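Local coordinates for methanol--corrinoid protein co-methyltransferase (Methanosarcina barkeri, PDB 2I2X), which transfers the methyl group of methanol to the cob(I)amide carried by its partner corrinoid protein, an early step of methanogenesis from methanol, at residues 9-23 / 273-285. Residues are numbered along the deposited sequence; the frame is centred on the assembly and turned at random.
Sequences MAYANADEMTFGVSK and NIIVKAITGMPMT
Four acceptors grip the ammonium of Lys-277: NZ donates to Thr-18 O at 3.2 Å, almost in line with that carbonyl, and to Val-21 O at 3.1 Å from well above the carbonyl plane, while Asp-308 adds a salt bridge and Cys-306 a backbone acceptor. It is a clear example of a lysine amine bonded to two backbone carbonyls of one segment while a carboxylate balances its charge. The lysine reaches them because its chain is extended throughout, with CG anti to the backbone N (chi1 -177°), and its CE passes Tyr-11 OH. Were the lysine replaced by alanine, Asp-308 would probably lose its counter-charge and the carbonyls of Thr-18 and Val-21 their shared donor. Beside this stem the thioether of Met-17 bends at chi3 (81°), laying CE against Ala-278 and bringing it 4.0 Å from Ile-274 CD1. The same side chain covers one face of the Tyr-11 ring with CG, whereas the ring's edge meets Lys-277 O and Ala-278 O. At the helix end Ala-10 N donates to Ile-279 O (2.9 Å), and a CB on Gly-281, whose phi is positive, would run into Ala-10 CB. The contact thus packs an N-terminal segment over a helix that leads into strand 285-287 of the TIM barrel.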
loop_
_atom_site.group_PDB
_atom_site.type_symbol
_atom_site.label_atom_id
_atom_site.label_comp_id
_atom_site.label_asym_id
_atom_site.label_seq_id
_atom_site.Cartn_x
_atom_site.Cartn_y
_atom_site.Cartn_z
ATOM N N MET A 9 2.393 28.453 -26.054
ATOM C CA MET A 9 2.355 27.911 -24.694
ATOM C C MET A 9 1.357 28.691 -23.825
ATOM O O MET A 9 1.364 29.911 -23.818
ATOM C CB MET A 9 3.738 28.054 -24.028
ATOM C CG MET A 9 4.961 27.520 -24.766
ATOM S SD MET A 9 4.929 25.753 -24.823
ATOM C CE MET A 9 5.160 25.276 -23.099
ATOM N N ALA A 10 0.521 27.986 -23.073
ATOM C CA ALA A 10 -0.394 28.582 -22.095
ATOM C C ALA A 10 0.313 29.374 -21.013
ATOM O O ALA A 10 -0.215 30.360 -20.518
ATOM C CB ALA A 10 -1.224 27.501 -21.448
ATOM N N TYR A 11 1.497 28.938 -20.636
ATOM C CA TYR A 11 2.257 29.577 -19.599
ATOM C C TYR A 11 3.422 30.331 -20.228
ATOM O O TYR A 11 4.046 29.832 -21.155
ATOM C CB TYR A 11 2.830 28.504 -18.645
ATOM C CG TYR A 11 1.826 27.832 -17.758
ATOM C CD1 TYR A 11 1.465 28.388 -16.521
ATOM C CD2 TYR A 11 1.249 26.627 -18.128
ATOM C CE1 TYR A 11 0.515 27.749 -15.688
ATOM C CE2 TYR A 11 0.297 25.984 -17.309
ATOM C CZ TYR A 11 -0.049 26.542 -16.095
ATOM O OH TYR A 11 -0.984 25.894 -15.318
ATOM N N ALA A 12 3.762 31.498 -19.685
ATOM C CA ALA A 12 4.861 32.304 -20.234
ATOM C C ALA A 12 6.234 31.709 -19.982
ATOM O O ALA A 12 7.144 31.943 -20.762
ATOM C CB ALA A 12 4.804 33.732 -19.687
ATOM N N ASN A 13 6.387 30.960 -18.881
ATOM C CA ASN A 13 7.644 30.275 -18.537
ATOM C C ASN A 13 7.356 29.170 -17.509
ATOM O O ASN A 13 6.268 29.157 -16.911
ATOM C CB ASN A 13 8.672 31.285 -17.993
ATOM C CG ASN A 13 8.181 31.996 -16.717
ATOM O OD1 ASN A 13 7.950 31.355 -15.690
ATOM N ND2 ASN A 13 8.038 33.315 -16.778
ATOM N N ALA A 14 8.327 28.282 -17.271
ATOM C CA ALA A 14 8.148 27.111 -16.378
ATOM C C ALA A 14 7.804 27.479 -14.944
ATOM O O ALA A 14 7.070 26.767 -14.273
ATOM C CB ALA A 14 9.389 26.187 -16.406
ATOM N N ASP A 15 8.328 28.607 -14.486
ATOM C CA ASP A 15 8.167 29.016 -13.098
ATOM C C ASP A 15 6.746 29.410 -12.724
ATOM O O ASP A 15 6.447 29.561 -11.532
ATOM C CB ASP A 15 9.143 30.133 -12.719
ATOM C CG ASP A 15 9.108 30.433 -11.235
ATOM O OD1 ASP A 15 9.634 29.620 -10.458
ATOM O OD2 ASP A 15 8.524 31.466 -10.840
ATOM N N GLU A 16 5.881 29.557 -13.722
ATOM C CA GLU A 16 4.471 29.888 -13.494
ATOM C C GLU A 16 3.667 28.629 -13.156
ATOM O O GLU A 16 2.523 28.712 -12.640
ATOM C CB GLU A 16 3.845 30.519 -14.760
ATOM C CG GLU A 16 3.907 32.038 -14.856
ATOM C CD GLU A 16 3.406 32.623 -16.206
ATOM O OE1 GLU A 16 2.918 31.877 -17.109
ATOM O OE2 GLU A 16 3.515 33.875 -16.356
ATOM N N MET A 17 4.229 27.472 -13.502
ATOM C CA MET A 17 3.580 26.199 -13.232
ATOM C C MET A 17 3.689 25.773 -11.747
ATOM O O MET A 17 4.731 25.948 -11.079
ATOM C CB MET A 17 4.144 25.123 -14.140
ATOM C CG MET A 17 3.925 25.408 -15.648
ATOM S SD MET A 17 4.697 24.146 -16.675
ATOM C CE MET A 17 3.408 22.937 -16.551
ATOM N N THR A 18 2.594 25.222 -11.248
ATOM C CA THR A 18 2.546 24.745 -9.903
ATOM C C THR A 18 1.516 23.620 -9.811
ATOM O O THR A 18 0.771 23.357 -10.781
ATOM C CB THR A 18 2.274 25.901 -8.891
ATOM O OG1 THR A 18 2.769 25.524 -7.609
ATOM C CG2 THR A 18 0.784 26.238 -8.768
ATOM N N PHE A 19 1.475 22.956 -8.649
ATOM C CA PHE A 19 0.492 21.904 -8.439
ATOM C C PHE A 19 -0.872 22.449 -7.949
ATOM O O PHE A 19 -0.931 23.534 -7.355
ATOM C CB PHE A 19 1.061 20.816 -7.542
ATOM C CG PHE A 19 1.664 21.321 -6.230
ATOM C CD1 PHE A 19 3.005 21.104 -5.947
ATOM C CD2 PHE A 19 0.871 21.935 -5.267
ATOM C CE1 PHE A 19 3.567 21.527 -4.717
ATOM C CE2 PHE A 19 1.408 22.361 -4.067
ATOM C CZ PHE A 19 2.770 22.158 -3.771
ATOM N N GLY A 20 -1.955 21.736 -8.249
ATOM C CA GLY A 20 -3.301 22.130 -7.830
ATOM C C GLY A 20 -3.883 23.365 -8.501
ATOM O O GLY A 20 -5.055 23.765 -8.260
ATOM N N VAL A 21 -3.067 24.010 -9.325
ATOM C CA VAL A 21 -3.633 25.048 -10.166
ATOM C C VAL A 21 -3.321 24.901 -11.641
ATOM O O VAL A 21 -2.206 24.598 -12.067
ATOM C CB VAL A 21 -3.471 26.550 -9.586
ATOM C CG1 VAL A 21 -2.673 26.607 -8.314
ATOM C CG2 VAL A 21 -2.996 27.543 -10.635
ATOM N N SER A 22 -4.353 25.091 -12.425
ATOM C CA SER A 22 -4.116 25.230 -13.835
ATOM C C SER A 22 -4.834 26.457 -14.352
ATOM O O SER A 22 -5.790 26.947 -13.728
ATOM C CB SER A 22 -4.467 23.952 -14.579
ATOM O OG SER A 22 -5.672 23.423 -14.087
ATOM N N LYS A 23 -4.325 26.971 -15.468
ATOM C CA LYS A 23 -4.883 28.158 -16.097
ATOM C C LYS A 23 -6.366 27.986 -16.435
ATOM O O LYS A 23 -7.138 28.917 -16.286
ATOM C CB LYS A 23 -4.082 28.516 -17.341
ATOM C CG LYS A 23 -4.506 29.843 -17.972
ATOM C CD LYS A 23 -3.680 30.200 -19.217
ATOM C CE LYS A 23 -3.812 31.684 -19.518
ATOM N NZ LYS A 23 -3.594 31.960 -20.938
ATOM N N ASN A 273 2.076 14.062 -19.197
ATOM C CA ASN A 273 1.111 15.135 -18.889
ATOM C C ASN A 273 1.777 16.423 -18.420
ATOM O O ASN A 273 1.209 17.526 -18.581
ATOM C CB ASN A 273 0.064 14.697 -17.865
ATOM C CG ASN A 273 -0.931 13.695 -18.424
ATOM O OD1 ASN A 273 -1.019 13.483 -19.642
ATOM N ND2 ASN A 273 -1.667 13.035 -17.524
ATOM N N ILE A 274 2.974 16.309 -17.847
ATOM C CA ILE A 274 3.654 17.533 -17.420
ATOM C C ILE A 274 3.958 18.428 -18.662
ATOM O O ILE A 274 3.724 19.657 -18.658
ATOM C CB ILE A 274 4.899 17.254 -16.532
ATOM C CG1 ILE A 274 5.608 18.552 -16.139
ATOM C CG2 ILE A 274 5.894 16.295 -17.241
ATOM C CD1 ILE A 274 4.838 19.471 -15.266
ATOM N N ILE A 275 4.472 17.810 -19.722
ATOM C CA ILE A 275 4.653 18.541 -20.972
ATOM C C ILE A 275 3.309 19.081 -21.466
ATOM O O ILE A 275 3.229 20.219 -21.851
ATOM C CB ILE A 275 5.326 17.668 -22.029
ATOM C CG1 ILE A 275 6.705 17.239 -21.544
ATOM C CG2 ILE A 275 5.479 18.429 -23.319
ATOM C CD1 ILE A 275 7.211 15.984 -22.186
ATOM N N VAL A 276 2.256 18.275 -21.405
ATOM C CA VAL A 276 0.945 18.648 -21.938
ATOM C C VAL A 276 0.326 19.837 -21.210
ATOM O O VAL A 276 -0.287 20.722 -21.840
ATOM C CB VAL A 276 -0.024 17.418 -21.954
ATOM C CG1 VAL A 276 -1.430 17.825 -22.341
ATOM C CG2 VAL A 276 0.483 16.336 -22.917
ATOM N N LYS A 277 0.519 19.860 -19.884
ATOM C CA LYS A 277 0.063 20.942 -19.028
ATOM C C LYS A 277 0.751 22.225 -19.404
ATOM O O LYS A 277 0.083 23.252 -19.532
ATOM C CB LYS A 277 0.305 20.641 -17.544
ATOM C CG LYS A 277 -0.248 21.736 -16.632
ATOM C CD LYS A 277 -0.344 21.309 -15.198
ATOM C CE LYS A 277 -0.982 22.384 -14.293
ATOM N NZ LYS A 277 -1.078 21.852 -12.911
ATOM N N ALA A 278 2.073 22.181 -19.556
ATOM C CA ALA A 278 2.835 23.361 -20.004
ATOM C C ALA A 278 2.305 23.956 -21.323
ATOM O O ALA A 278 2.235 25.172 -21.472
ATOM C CB ALA A 278 4.327 23.035 -20.135
ATOM N N ILE A 279 1.919 23.110 -22.276
ATOM C CA ILE A 279 1.361 23.604 -23.501
ATOM C C ILE A 279 -0.068 24.119 -23.302
ATOM O O ILE A 279 -0.379 25.254 -23.669
ATOM C CB ILE A 279 1.396 22.515 -24.610
ATOM C CG1 ILE A 279 2.839 22.156 -24.969
ATOM C CG2 ILE A 279 0.669 22.973 -25.842
ATOM C CD1 ILE A 279 2.949 20.902 -25.785
ATOM N N THR A 280 -0.926 23.285 -22.717
ATOM C CA THR A 280 -2.370 23.541 -22.717
ATOM C C THR A 280 -2.902 24.399 -21.567
ATOM O O THR A 280 -3.982 25.009 -21.698
ATOM C CB THR A 280 -3.179 22.227 -22.671
ATOM O OG1 THR A 280 -2.893 21.545 -21.450
ATOM C CG2 THR A 280 -2.837 21.303 -23.840
ATOM N N GLY A 281 -2.199 24.411 -20.433
ATOM C CA GLY A 281 -2.712 25.102 -19.243
ATOM C C GLY A 281 -3.890 24.370 -18.637
ATOM O O GLY A 281 -4.643 24.936 -17.837
ATOM N N MET A 282 -4.043 23.102 -19.024
ATOM C CA MET A 282 -5.125 22.250 -18.554
ATOM C C MET A 282 -4.644 21.355 -17.409
ATOM O O MET A 282 -3.427 21.051 -17.328
ATOM C CB MET A 282 -5.653 21.389 -19.692
ATOM C CG MET A 282 -6.575 22.161 -20.605
ATOM S SD MET A 282 -6.859 21.309 -22.159
ATOM C CE MET A 282 -7.952 22.447 -22.979
ATOM N N PRO A 283 -5.573 20.950 -16.518
ATOM C CA PRO A 283 -5.191 20.161 -15.381
ATOM C C PRO A 283 -4.876 18.709 -15.744
ATOM O O PRO A 283 -5.421 18.188 -16.733
ATOM C CB PRO A 283 -6.433 20.244 -14.478
ATOM C CG PRO A 283 -7.525 20.303 -15.434
ATOM C CD PRO A 283 -7.011 21.251 -16.484
ATOM N N MET A 284 -4.030 18.062 -14.924
ATOM C CA MET A 284 -3.579 16.692 -15.191
ATOM C C MET A 284 -3.481 15.883 -13.896
ATOM O O MET A 284 -3.042 16.388 -12.870
ATOM C CB MET A 284 -2.216 16.693 -15.863
ATOM C CG MET A 284 -2.146 17.470 -17.169
ATOM S SD MET A 284 -2.991 16.654 -18.559
ATOM C CE MET A 284 -3.644 18.099 -19.414
ATOM N N THR A 285 -3.899 14.621 -13.956
ATOM C CA THR A 285 -3.572 13.680 -12.912
ATOM C C THR A 285 -2.177 13.100 -13.120
ATOM O O THR A 285 -1.742 12.898 -14.261
ATOM C CB THR A 285 -4.589 12.563 -12.881
ATOM O OG1 THR A 285 -5.885 13.153 -12.813
ATOM C CG2 THR A 285 -4.394 11.696 -11.671
#